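Local coordinates for putative metal binding protein (Coccidioides immitis, PDB 3CVG) that probably binds a metal ion or another small ligand in the cleft of a periplasmic-binding-protein-like fold, and carries a bound calcium ion in this crystal, at residues Y81-E86 with L234-L239; S99-R104 with S280-R285; S114-L119 with P143-L148. All blocks are in the same frame, centred on the assembly; numbering follows the deposited sequence.

Contact 1: Y81-E86 with L234-L239; sequences YSPVAE and LNPAHL
Tyr-81, probably near the cleft of a periplasmic-binding-protein-like fold, lays its ring beside the side-chain amide of Asn-235, the two planes 23° apart, with CD1 of Tyr-81 3.6 Å from ND2 of Asn-235. The next ring atom, CE1 of Tyr-81, rests 3.9 Å from CB of Ala-237, and CA of Tyr-81 offers its hydrogen to O of Pro-236. Both polar ends are held elsewhere: the tyrosine OH by Ala-29 N, and Asn-235 ND2 by Asp-105. Ser-82 is the N-cap of helix 83-91, its OG taking a weak bond from N of Ala-85; its N bonds to OE2 of Glu-86 from above the carboxylate plane. CG of Pro-83 touches CG of Pro-236 at 4.3 Å, a loose contact. One turn on, Glu-86 keeps CG anti to its carbonyl carbon (chi1 -79°) and bends back to the strand, where OE1 comes within 3.3 Å of CB of His-238. The carboxylate does not bond the imidazole directly; a water 2.9 Å from Glu-86 OE2 and 2.8 Å from His-238 ND1 joins them and also reaches O of Pro-236. Thr-80 gives Glu-86 OE2 a further partner. The contact thus seats the start of helix 83-91 against strand 234-241, which runs between strands 77-80 and 100-111.

Contact 2: S99-R104 with S280-R285; sequences SYYAFR and SPAPYR
In Arg-104 a chi1 of -72° puts CG beside the backbone N; the chain runs extended through chi2 and then turns at chi3 (-71°), which swings its guanidinium back over the chain from Pro-281 to Pro-283. Strand 276-281 runs antiparallel to strand 100-111 here, close to the end of the modelled chain. Arg-104 and Ser-280 form a hydrogen-bonded pair: N of Arg-104 donates to O of Ser-280 at 2.8 Å, and N of Ser-280 answers to O of Arg-104 at 2.9 Å, both bonds nearly straight. Past this pair the regular pairing gives way, and side chains take over. Ala-102 and Phe-103 both face Ala-237 on strand 234-241, a classic beta bulge. Phe-103 turns its ring away from the 280-285 segment, toward Tyr-279 and helix 264-269. The methyl of Ala-282 lies against the backbone, CB being 3.4 Å from O of Tyr-101. Pro-283 is shared by two flat groups. Its CD sits over the middle of the Tyr-101 ring, 3.4 Å from the centroid and 8° off the normal, a CH-pi contact, while its CG lies over one face of the Arg-104 guanidinium, offset toward the rim. Tyr-101 also stacks with His-238. Near the guanidinium plane, the single O of Pro-281 takes hydrogens from both NE and NH2 of Arg-104, each nitrogen 2.8 Å from it and each bond bent.

Contact 3: S114-L119 with P143-L148; sequences SNPAKL and PPVRFL
Pro-116 and Val-145 form the close-packed part of this contact, in which a type I beta turn from Asn-115 to Lys-118 leans on the chain leading into strand 147-149. CG2 of Val-145, placed beside its own backbone N while CG1 is anti to it (chi1 175°), rests against the Pro-116 to Ala-117 junction. It lies 3.8 Å from CB of Pro-116 and 4.0 Å from CB of Ala-117. O of Pro-143, which accepts from Thr-141 OG1, lies 3.1 Å from CB of Pro-116. Ala-135 and Met-132 of helix 125-138 cover this apolar patch, Ala-135 against Val-145 and Met-132 against Ala-117, while Tyr-200 of strand 200-204 touches Pro-116. No direct hydrogen bond crosses between the two segments. The turn is braced from within instead: N of Lys-118 bonds to O of Asn-115, and the Asn-115 amide pairs with the backbone of Leu-119, OD1 accepting from its N and ND2 giving to its O at 3.0 Å. Only the rim at Ser-114 is exposed, and there the fit is slighter. Ser-114 meets Pro-143, which follows a cis peptide bond, with little more than its hydroxyl, OG of Ser-114 lying 3.1 Å from CD of Pro-143.

Contacts 1 and 2 adjoin, their centres 10 Å apart, because strands 234-241 and 100-111 lie side by side: N of Leu-239 to O of Tyr-100 and N of Ala-102 to O of Ala-237 are probable backbone hydrogen bonds between them. Their segments alternate, so the two cross along the chain. Contact 3 is nested inside both loops, its centre about 30 Å from that of contact 1 and about 35 Å from that of contact 2. Strand 100-111 leads from contact 2 to the loop holding 114-119, consistent with a two-lobed periplasmic-binding-protein fold. Contact 1 is nearer the calcium, about 6 Å from the Asn-235 side chain against about 11 Å from that of Phe-103 in contact 2.

Contact 1: Y81-E86 with L234-L239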
loop_
_atom_site.group_PDB
_atom_site.type_symbol
_atom_site.label_atom_id
_atom_site.label_comp_id
_atom_site.label_asym_id
_atom_site.label_seq_id
_atom_site.Cartn_x
_atom_site.Cartn_y
_atom_site.Cartn_z
ATOM N N TYR A 81 -2.796 3.302 -5.698
ATOM C CA TYR A 81 -1.939 2.130 -5.775
ATOM C C TYR A 81 -2.382 1.127 -6.837
ATOM O O TYR A 81 -2.297 -0.084 -6.619
ATOM C CB TYR A 81 -1.915 1.441 -4.416
ATOM C CG TYR A 81 -1.586 2.368 -3.266
ATOM C CD1 TYR A 81 -0.279 2.522 -2.822
ATOM C CD2 TYR A 81 -2.595 3.083 -2.611
ATOM C CE1 TYR A 81 0.022 3.357 -1.747
ATOM C CE2 TYR A 81 -2.305 3.921 -1.538
ATOM C CZ TYR A 81 -0.998 4.050 -1.110
ATOM O OH TYR A 81 -0.714 4.849 -0.033
ATOM N N SER A 82 -2.855 1.615 -7.977
ATOM C CA SER A 82 -3.284 0.714 -9.044
ATOM C C SER A 82 -3.070 1.327 -10.430
ATOM O O SER A 82 -3.911 2.080 -10.919
ATOM C CB SER A 82 -4.762 0.346 -8.868
ATOM O OG SER A 82 -5.209 -0.489 -9.929
ATOM N N PRO A 83 -1.931 1.022 -11.072
ATOM C CA PRO A 83 -1.639 1.560 -12.407
ATOM C C PRO A 83 -2.782 1.391 -13.418
ATOM O O PRO A 83 -3.054 2.296 -14.214
ATOM C CB PRO A 83 -0.383 0.793 -12.812
ATOM C CG PRO A 83 0.346 0.669 -11.512
ATOM C CD PRO A 83 -0.768 0.281 -10.540
ATOM N N VAL A 84 -3.460 0.246 -13.395
ATOM C CA VAL A 84 -4.552 0.030 -14.343
ATOM C C VAL A 84 -5.742 0.937 -14.062
ATOM O O VAL A 84 -6.318 1.525 -14.986
ATOM C CB VAL A 84 -5.050 -1.438 -14.339
ATOM C CG1 VAL A 84 -6.256 -1.578 -15.271
ATOM C CG2 VAL A 84 -3.943 -2.361 -14.800
ATOM N N ALA A 85 -6.113 1.043 -12.788
ATOM C CA ALA A 85 -7.240 1.876 -12.394
ATOM C C ALA A 85 -6.901 3.328 -12.712
ATOM O O ALA A 85 -7.771 4.116 -13.091
ATOM C CB ALA A 85 -7.532 1.706 -10.896
ATOM N N GLU A 86 -5.628 3.672 -12.551
ATOM C CA GLU A 86 -5.161 5.022 -12.834
ATOM C C GLU A 86 -5.340 5.310 -14.327
ATOM O O GLU A 86 -5.922 6.327 -14.701
ATOM C CB GLU A 86 -3.691 5.160 -12.408
ATOM C CG GLU A 86 -3.514 5.357 -10.896
ATOM C CD GLU A 86 -2.216 4.774 -10.349
ATOM O OE1 GLU A 86 -1.212 4.713 -11.097
ATOM O OE2 GLU A 86 -2.195 4.386 -9.156
ATOM N N LEU A 234 6.016 -5.339 -5.295
ATOM C CA LEU A 234 6.298 -3.904 -5.318
ATOM C C LEU A 234 4.946 -3.198 -5.253
ATOM O O LEU A 234 4.004 -3.614 -5.926
ATOM C CB LEU A 234 7.021 -3.507 -6.614
ATOM C CG LEU A 234 7.178 -1.991 -6.839
ATOM C CD1 LEU A 234 8.109 -1.409 -5.789
ATOM C CD2 LEU A 234 7.724 -1.724 -8.245
ATOM N N ASN A 235 4.840 -2.145 -4.449
ATOM C CA ASN A 235 3.576 -1.422 -4.326
ATOM C C ASN A 235 3.758 0.041 -4.710
ATOM O O ASN A 235 3.913 0.913 -3.860
ATOM C CB ASN A 235 3.034 -1.533 -2.896
ATOM C CG ASN A 235 1.658 -0.901 -2.738
ATOM O OD1 ASN A 235 0.845 -0.929 -3.658
ATOM N ND2 ASN A 235 1.386 -0.350 -1.558
ATOM N N PRO A 236 3.735 0.327 -6.016
ATOM C CA PRO A 236 3.904 1.696 -6.507
ATOM C C PRO A 236 2.742 2.622 -6.184
ATOM O O PRO A 236 1.574 2.227 -6.232
ATOM C CB PRO A 236 4.094 1.498 -8.011
ATOM C CG PRO A 236 3.233 0.300 -8.293
ATOM C CD PRO A 236 3.570 -0.621 -7.131
ATOM N N ALA A 237 3.080 3.865 -5.859
ATOM C CA ALA A 237 2.092 4.880 -5.533
ATOM C C ALA A 237 2.203 6.002 -6.552
ATOM O O ALA A 237 3.303 6.484 -6.828
ATOM C CB ALA A 237 2.340 5.424 -4.126
ATOM N N HIS A 238 1.067 6.391 -7.125
ATOM C CA HIS A 238 1.017 7.461 -8.113
ATOM C C HIS A 238 0.042 8.541 -7.658
ATOM O O HIS A 238 -0.904 8.266 -6.909
ATOM C CB HIS A 238 0.546 6.940 -9.480
ATOM C CG HIS A 238 1.592 6.207 -10.255
ATOM N ND1 HIS A 238 1.962 4.909 -9.966
ATOM C CD2 HIS A 238 2.341 6.584 -11.319
ATOM C CE1 HIS A 238 2.894 4.521 -10.822
ATOM N NE2 HIS A 238 3.141 5.519 -11.650
ATOM N N LEU A 239 0.278 9.774 -8.108
ATOM C CA LEU A 239 -0.608 10.881 -7.777
ATOM C C LEU A 239 -1.486 11.156 -8.991
ATOM O O LEU A 239 -1.013 11.112 -10.129
ATOM C CB LEU A 239 0.180 12.149 -7.449
ATOM C CG LEU A 239 -0.709 13.354 -7.121
ATOM C CD1 LEU A 239 -1.287 13.183 -5.730
ATOM C CD2 LEU A 239 0.094 14.641 -7.187
HETATM O O HOH W 1 -0.473 -2.640 -5.316
HETATM O O HOH W 2 0.330 3.288 -8.399
#

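Contact 2: S99-R104 with S280-R285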
loop_
_atom_site.group_PDB
_atom_site.type_symbol
_atom_site.label_atom_id
_atom_site.label_comp_id
_atom_site.label_asym_id
_atom_site.label_seq_id
_atom_site.Cartn_x
_atom_site.Cartn_y
_atom_site.Cartn_z
ATOM N N SER A 99 -0.203 10.524 -15.052
ATOM C CA SER A 99 -0.190 10.287 -13.614
ATOM C C SER A 99 1.236 10.620 -13.199
ATOM O O SER A 99 2.111 10.750 -14.059
ATOM C CB SER A 99 -0.484 8.821 -13.298
ATOM O OG SER A 99 0.573 7.984 -13.723
ATOM N N TYR A 100 1.471 10.754 -11.898
ATOM C CA TYR A 100 2.802 11.083 -11.389
ATOM C C TYR A 100 3.297 10.007 -10.422
ATOM O O TYR A 100 2.655 9.745 -9.405
ATOM C CB TYR A 100 2.762 12.433 -10.668
ATOM C CG TYR A 100 2.280 13.577 -11.532
ATOM C CD1 TYR A 100 3.149 14.236 -12.402
ATOM C CD2 TYR A 100 0.949 13.983 -11.500
ATOM C CE1 TYR A 100 2.701 15.273 -13.220
ATOM C CE2 TYR A 100 0.489 15.015 -12.314
ATOM C CZ TYR A 100 1.371 15.655 -13.169
ATOM O OH TYR A 100 0.925 16.670 -13.982
ATOM N N TYR A 101 4.429 9.385 -10.743
ATOM C CA TYR A 101 4.999 8.352 -9.881
ATOM C C TYR A 101 5.484 9.076 -8.628
ATOM O O TYR A 101 6.392 9.899 -8.706
ATOM C CB TYR A 101 6.184 7.665 -10.574
ATOM C CG TYR A 101 6.397 6.211 -10.184
ATOM C CD1 TYR A 101 6.206 5.774 -8.865
ATOM C CD2 TYR A 101 6.820 5.273 -11.128
ATOM C CE1 TYR A 101 6.425 4.434 -8.506
ATOM C CE2 TYR A 101 7.046 3.940 -10.777
ATOM C CZ TYR A 101 6.847 3.527 -9.465
ATOM O OH TYR A 101 7.053 2.202 -9.122
ATOM N N ALA A 102 4.883 8.767 -7.482
ATOM C CA ALA A 102 5.226 9.427 -6.216
ATOM C C ALA A 102 6.270 8.716 -5.356
ATOM O O ALA A 102 7.260 9.322 -4.938
ATOM C CB ALA A 102 3.957 9.645 -5.397
ATOM N N PHE A 103 6.033 7.443 -5.061
ATOM C CA PHE A 103 6.970 6.679 -4.256
ATOM C C PHE A 103 6.718 5.185 -4.400
ATOM O O PHE A 103 5.755 4.769 -5.046
ATOM C CB PHE A 103 6.898 7.118 -2.781
ATOM C CG PHE A 103 5.560 6.897 -2.129
ATOM C CD1 PHE A 103 5.236 5.666 -1.562
ATOM C CD2 PHE A 103 4.625 7.928 -2.069
ATOM C CE1 PHE A 103 4.007 5.467 -0.946
ATOM C CE2 PHE A 103 3.388 7.738 -1.453
ATOM C CZ PHE A 103 3.082 6.503 -0.891
ATOM N N ARG A 104 7.602 4.384 -3.814
ATOM C CA ARG A 104 7.481 2.934 -3.892
ATOM C C ARG A 104 7.370 2.291 -2.510
ATOM O O ARG A 104 8.260 2.428 -1.664
ATOM C CB ARG A 104 8.679 2.352 -4.662
ATOM C CG ARG A 104 8.639 2.634 -6.183
ATOM C CD ARG A 104 9.933 2.223 -6.919
ATOM N NE ARG A 104 11.060 3.107 -6.600
ATOM C CZ ARG A 104 12.267 3.032 -7.162
ATOM N NH1 ARG A 104 12.531 2.112 -8.083
ATOM N NH2 ARG A 104 13.222 3.880 -6.796
ATOM N N SER A 280 10.540 3.946 -0.646
ATOM C CA SER A 280 11.641 4.229 -1.552
ATOM C C SER A 280 11.195 5.366 -2.461
ATOM O O SER A 280 10.010 5.495 -2.780
ATOM C CB SER A 280 11.992 3.009 -2.405
ATOM O OG SER A 280 12.594 1.991 -1.629
ATOM N N PRO A 281 12.136 6.226 -2.868
ATOM C CA PRO A 281 11.788 7.342 -3.749
ATOM C C PRO A 281 11.305 6.784 -5.086
ATOM O O PRO A 281 11.572 5.628 -5.415
ATOM C CB PRO A 281 13.112 8.097 -3.886
ATOM C CG PRO A 281 13.788 7.814 -2.570
ATOM C CD PRO A 281 13.520 6.351 -2.378
ATOM N N ALA A 282 10.589 7.596 -5.849
ATOM C CA ALA A 282 10.115 7.158 -7.159
ATOM C C ALA A 282 11.341 6.859 -8.014
ATOM O O ALA A 282 12.419 7.381 -7.749
ATOM C CB ALA A 282 9.281 8.248 -7.807
ATOM N N PRO A 283 11.197 6.014 -9.046
ATOM C CA PRO A 283 12.338 5.685 -9.909
ATOM C C PRO A 283 12.901 6.924 -10.618
ATOM O O PRO A 283 12.181 7.889 -10.854
ATOM C CB PRO A 283 11.746 4.681 -10.904
ATOM C CG PRO A 283 10.589 4.071 -10.149
ATOM C CD PRO A 283 9.995 5.262 -9.451
ATOM N N TYR A 284 14.190 6.885 -10.944
ATOM C CA TYR A 284 14.854 7.989 -11.639
ATOM C C TYR A 284 14.083 8.396 -12.893
ATOM O O TYR A 284 13.656 7.547 -13.669
ATOM C CB TYR A 284 16.272 7.582 -12.053
ATOM C CG TYR A 284 16.997 8.627 -12.882
ATOM C CD1 TYR A 284 17.818 9.580 -12.279
ATOM C CD2 TYR A 284 16.849 8.669 -14.271
ATOM C CE1 TYR A 284 18.474 10.549 -13.039
ATOM C CE2 TYR A 284 17.494 9.631 -15.035
ATOM C CZ TYR A 284 18.304 10.565 -14.414
ATOM O OH TYR A 284 18.939 11.522 -15.167
ATOM N N ARG A 285 13.922 9.700 -13.087
ATOM C CA ARG A 285 13.222 10.230 -14.253
ATOM C C ARG A 285 13.816 11.597 -14.595
ATOM O O ARG A 285 14.743 12.024 -13.875
ATOM C CB ARG A 285 11.723 10.360 -13.959
ATOM C CG ARG A 285 10.872 10.796 -15.147
ATOM C CD ARG A 285 9.391 10.819 -14.765
ATOM N NE ARG A 285 8.532 11.382 -15.806
ATOM C CZ ARG A 285 8.337 10.841 -17.005
ATOM N NH1 ARG A 285 8.940 9.709 -17.338
ATOM N NH2 ARG A 285 7.524 11.429 -17.874
#

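Contact 3: S114-L119 with P143-L148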
loop_
_atom_site.group_PDB
_atom_site.type_symbol
_atom_site.label_atom_id
_atom_site.label_comp_id
_atom_site.label_asym_id
_atom_site.label_seq_id
_atom_site.Cartn_x
_atom_site.Cartn_y
_atom_site.Cartn_z
ATOM N N SER A 114 7.827 -21.771 12.773
ATOM C CA SER A 114 7.726 -23.212 12.529
ATOM C C SER A 114 7.701 -23.550 11.042
ATOM O O SER A 114 8.002 -24.677 10.653
ATOM C CB SER A 114 6.480 -23.785 13.213
ATOM O OG SER A 114 5.318 -23.056 12.857
ATOM N N ASN A 115 7.321 -22.576 10.218
ATOM C CA ASN A 115 7.292 -22.753 8.773
ATOM C C ASN A 115 6.708 -24.101 8.332
ATOM O O ASN A 115 7.382 -24.899 7.679
ATOM C CB ASN A 115 8.723 -22.577 8.233
ATOM C CG ASN A 115 8.779 -22.445 6.723
ATOM O OD1 ASN A 115 7.779 -22.132 6.073
ATOM N ND2 ASN A 115 9.966 -22.661 6.157
ATOM N N PRO A 116 5.440 -24.373 8.683
ATOM C CA PRO A 116 4.828 -25.644 8.289
ATOM C C PRO A 116 4.754 -25.872 6.778
ATOM O O PRO A 116 4.761 -27.022 6.319
ATOM C CB PRO A 116 3.453 -25.592 8.964
ATOM C CG PRO A 116 3.179 -24.108 9.091
ATOM C CD PRO A 116 4.525 -23.589 9.530
ATOM N N ALA A 117 4.699 -24.787 6.005
ATOM C CA ALA A 117 4.645 -24.891 4.552
ATOM C C ALA A 117 6.041 -25.172 3.992
ATOM O O ALA A 117 6.206 -25.416 2.794
ATOM C CB ALA A 117 4.095 -23.609 3.953
ATOM N N LYS A 118 7.039 -25.121 4.868
ATOM C CA LYS A 118 8.425 -25.379 4.481
ATOM C C LYS A 118 8.898 -24.503 3.319
ATOM O O LYS A 118 9.529 -24.977 2.373
ATOM C CB LYS A 118 8.587 -26.868 4.156
ATOM C CG LYS A 118 8.222 -27.737 5.347
ATOM C CD LYS A 118 8.171 -29.224 5.031
ATOM C CE LYS A 118 7.760 -30.005 6.282
ATOM N NZ LYS A 118 6.518 -29.454 6.929
ATOM N N LEU A 119 8.595 -23.212 3.415
ATOM C CA LEU A 119 8.976 -22.237 2.403
ATOM C C LEU A 119 10.477 -21.960 2.428
ATOM O O LEU A 119 11.070 -21.819 3.497
ATOM C CB LEU A 119 8.226 -20.922 2.629
ATOM C CG LEU A 119 6.698 -20.964 2.578
ATOM C CD1 LEU A 119 6.158 -19.543 2.575
ATOM C CD2 LEU A 119 6.248 -21.708 1.323
ATOM N N PRO A 143 2.185 -26.179 13.015
ATOM C CA PRO A 143 0.721 -26.084 13.024
ATOM C C PRO A 143 0.167 -26.227 11.603
ATOM O O PRO A 143 0.925 -26.364 10.646
ATOM C CB PRO A 143 0.484 -24.697 13.604
ATOM C CG PRO A 143 1.630 -23.912 13.009
ATOM C CD PRO A 143 2.803 -24.851 13.196
ATOM N N PRO A 144 -1.167 -26.233 11.451
ATOM C CA PRO A 144 -1.677 -26.362 10.084
ATOM C C PRO A 144 -1.346 -25.091 9.297
ATOM O O PRO A 144 -1.211 -24.012 9.877
ATOM C CB PRO A 144 -3.179 -26.549 10.293
ATOM C CG PRO A 144 -3.441 -25.740 11.524
ATOM C CD PRO A 144 -2.270 -26.102 12.419
ATOM N N VAL A 145 -1.194 -25.223 7.984
ATOM C CA VAL A 145 -0.888 -24.069 7.148
ATOM C C VAL A 145 -2.170 -23.280 6.889
ATOM O O VAL A 145 -3.117 -23.806 6.306
ATOM C CB VAL A 145 -0.290 -24.513 5.799
ATOM C CG1 VAL A 145 -0.087 -23.311 4.885
ATOM C CG2 VAL A 145 1.033 -25.232 6.038
ATOM N N ARG A 146 -2.204 -22.037 7.360
ATOM C CA ARG A 146 -3.353 -21.157 7.157
ATOM C C ARG A 146 -2.853 -19.803 6.628
ATOM O O ARG A 146 -1.724 -19.396 6.913
ATOM C CB ARG A 146 -4.137 -20.984 8.469
ATOM C CG ARG A 146 -4.843 -22.278 8.937
ATOM C CD ARG A 146 -5.443 -22.129 10.326
ATOM N NE ARG A 146 -6.420 -21.042 10.400
ATOM C CZ ARG A 146 -7.649 -21.104 9.894
ATOM N NH1 ARG A 146 -8.061 -22.204 9.272
ATOM N NH2 ARG A 146 -8.469 -20.074 10.026
ATOM N N PHE A 147 -3.684 -19.128 5.837
ATOM C CA PHE A 147 -3.326 -17.833 5.258
ATOM C C PHE A 147 -4.367 -16.789 5.649
ATOM O O PHE A 147 -5.559 -16.986 5.392
ATOM C CB PHE A 147 -3.278 -17.933 3.730
ATOM C CG PHE A 147 -2.895 -16.654 3.061
ATOM C CD1 PHE A 147 -1.557 -16.339 2.852
ATOM C CD2 PHE A 147 -3.868 -15.734 2.684
ATOM C CE1 PHE A 147 -1.196 -15.129 2.276
ATOM C CE2 PHE A 147 -3.507 -14.517 2.107
ATOM C CZ PHE A 147 -2.168 -14.225 1.906
ATOM N N LEU A 148 -3.917 -15.681 6.242
ATOM C CA LEU A 148 -4.827 -14.618 6.673
ATOM C C LEU A 148 -5.059 -13.539 5.617
ATOM O O LEU A 148 -4.124 -12.878 5.150
ATOM C CB LEU A 148 -4.323 -13.958 7.970
ATOM C CG LEU A 148 -5.290 -13.035 8.738
ATOM C CD1 LEU A 148 -4.906 -13.025 10.207
ATOM C CD2 LEU A 148 -5.291 -11.598 8.179
#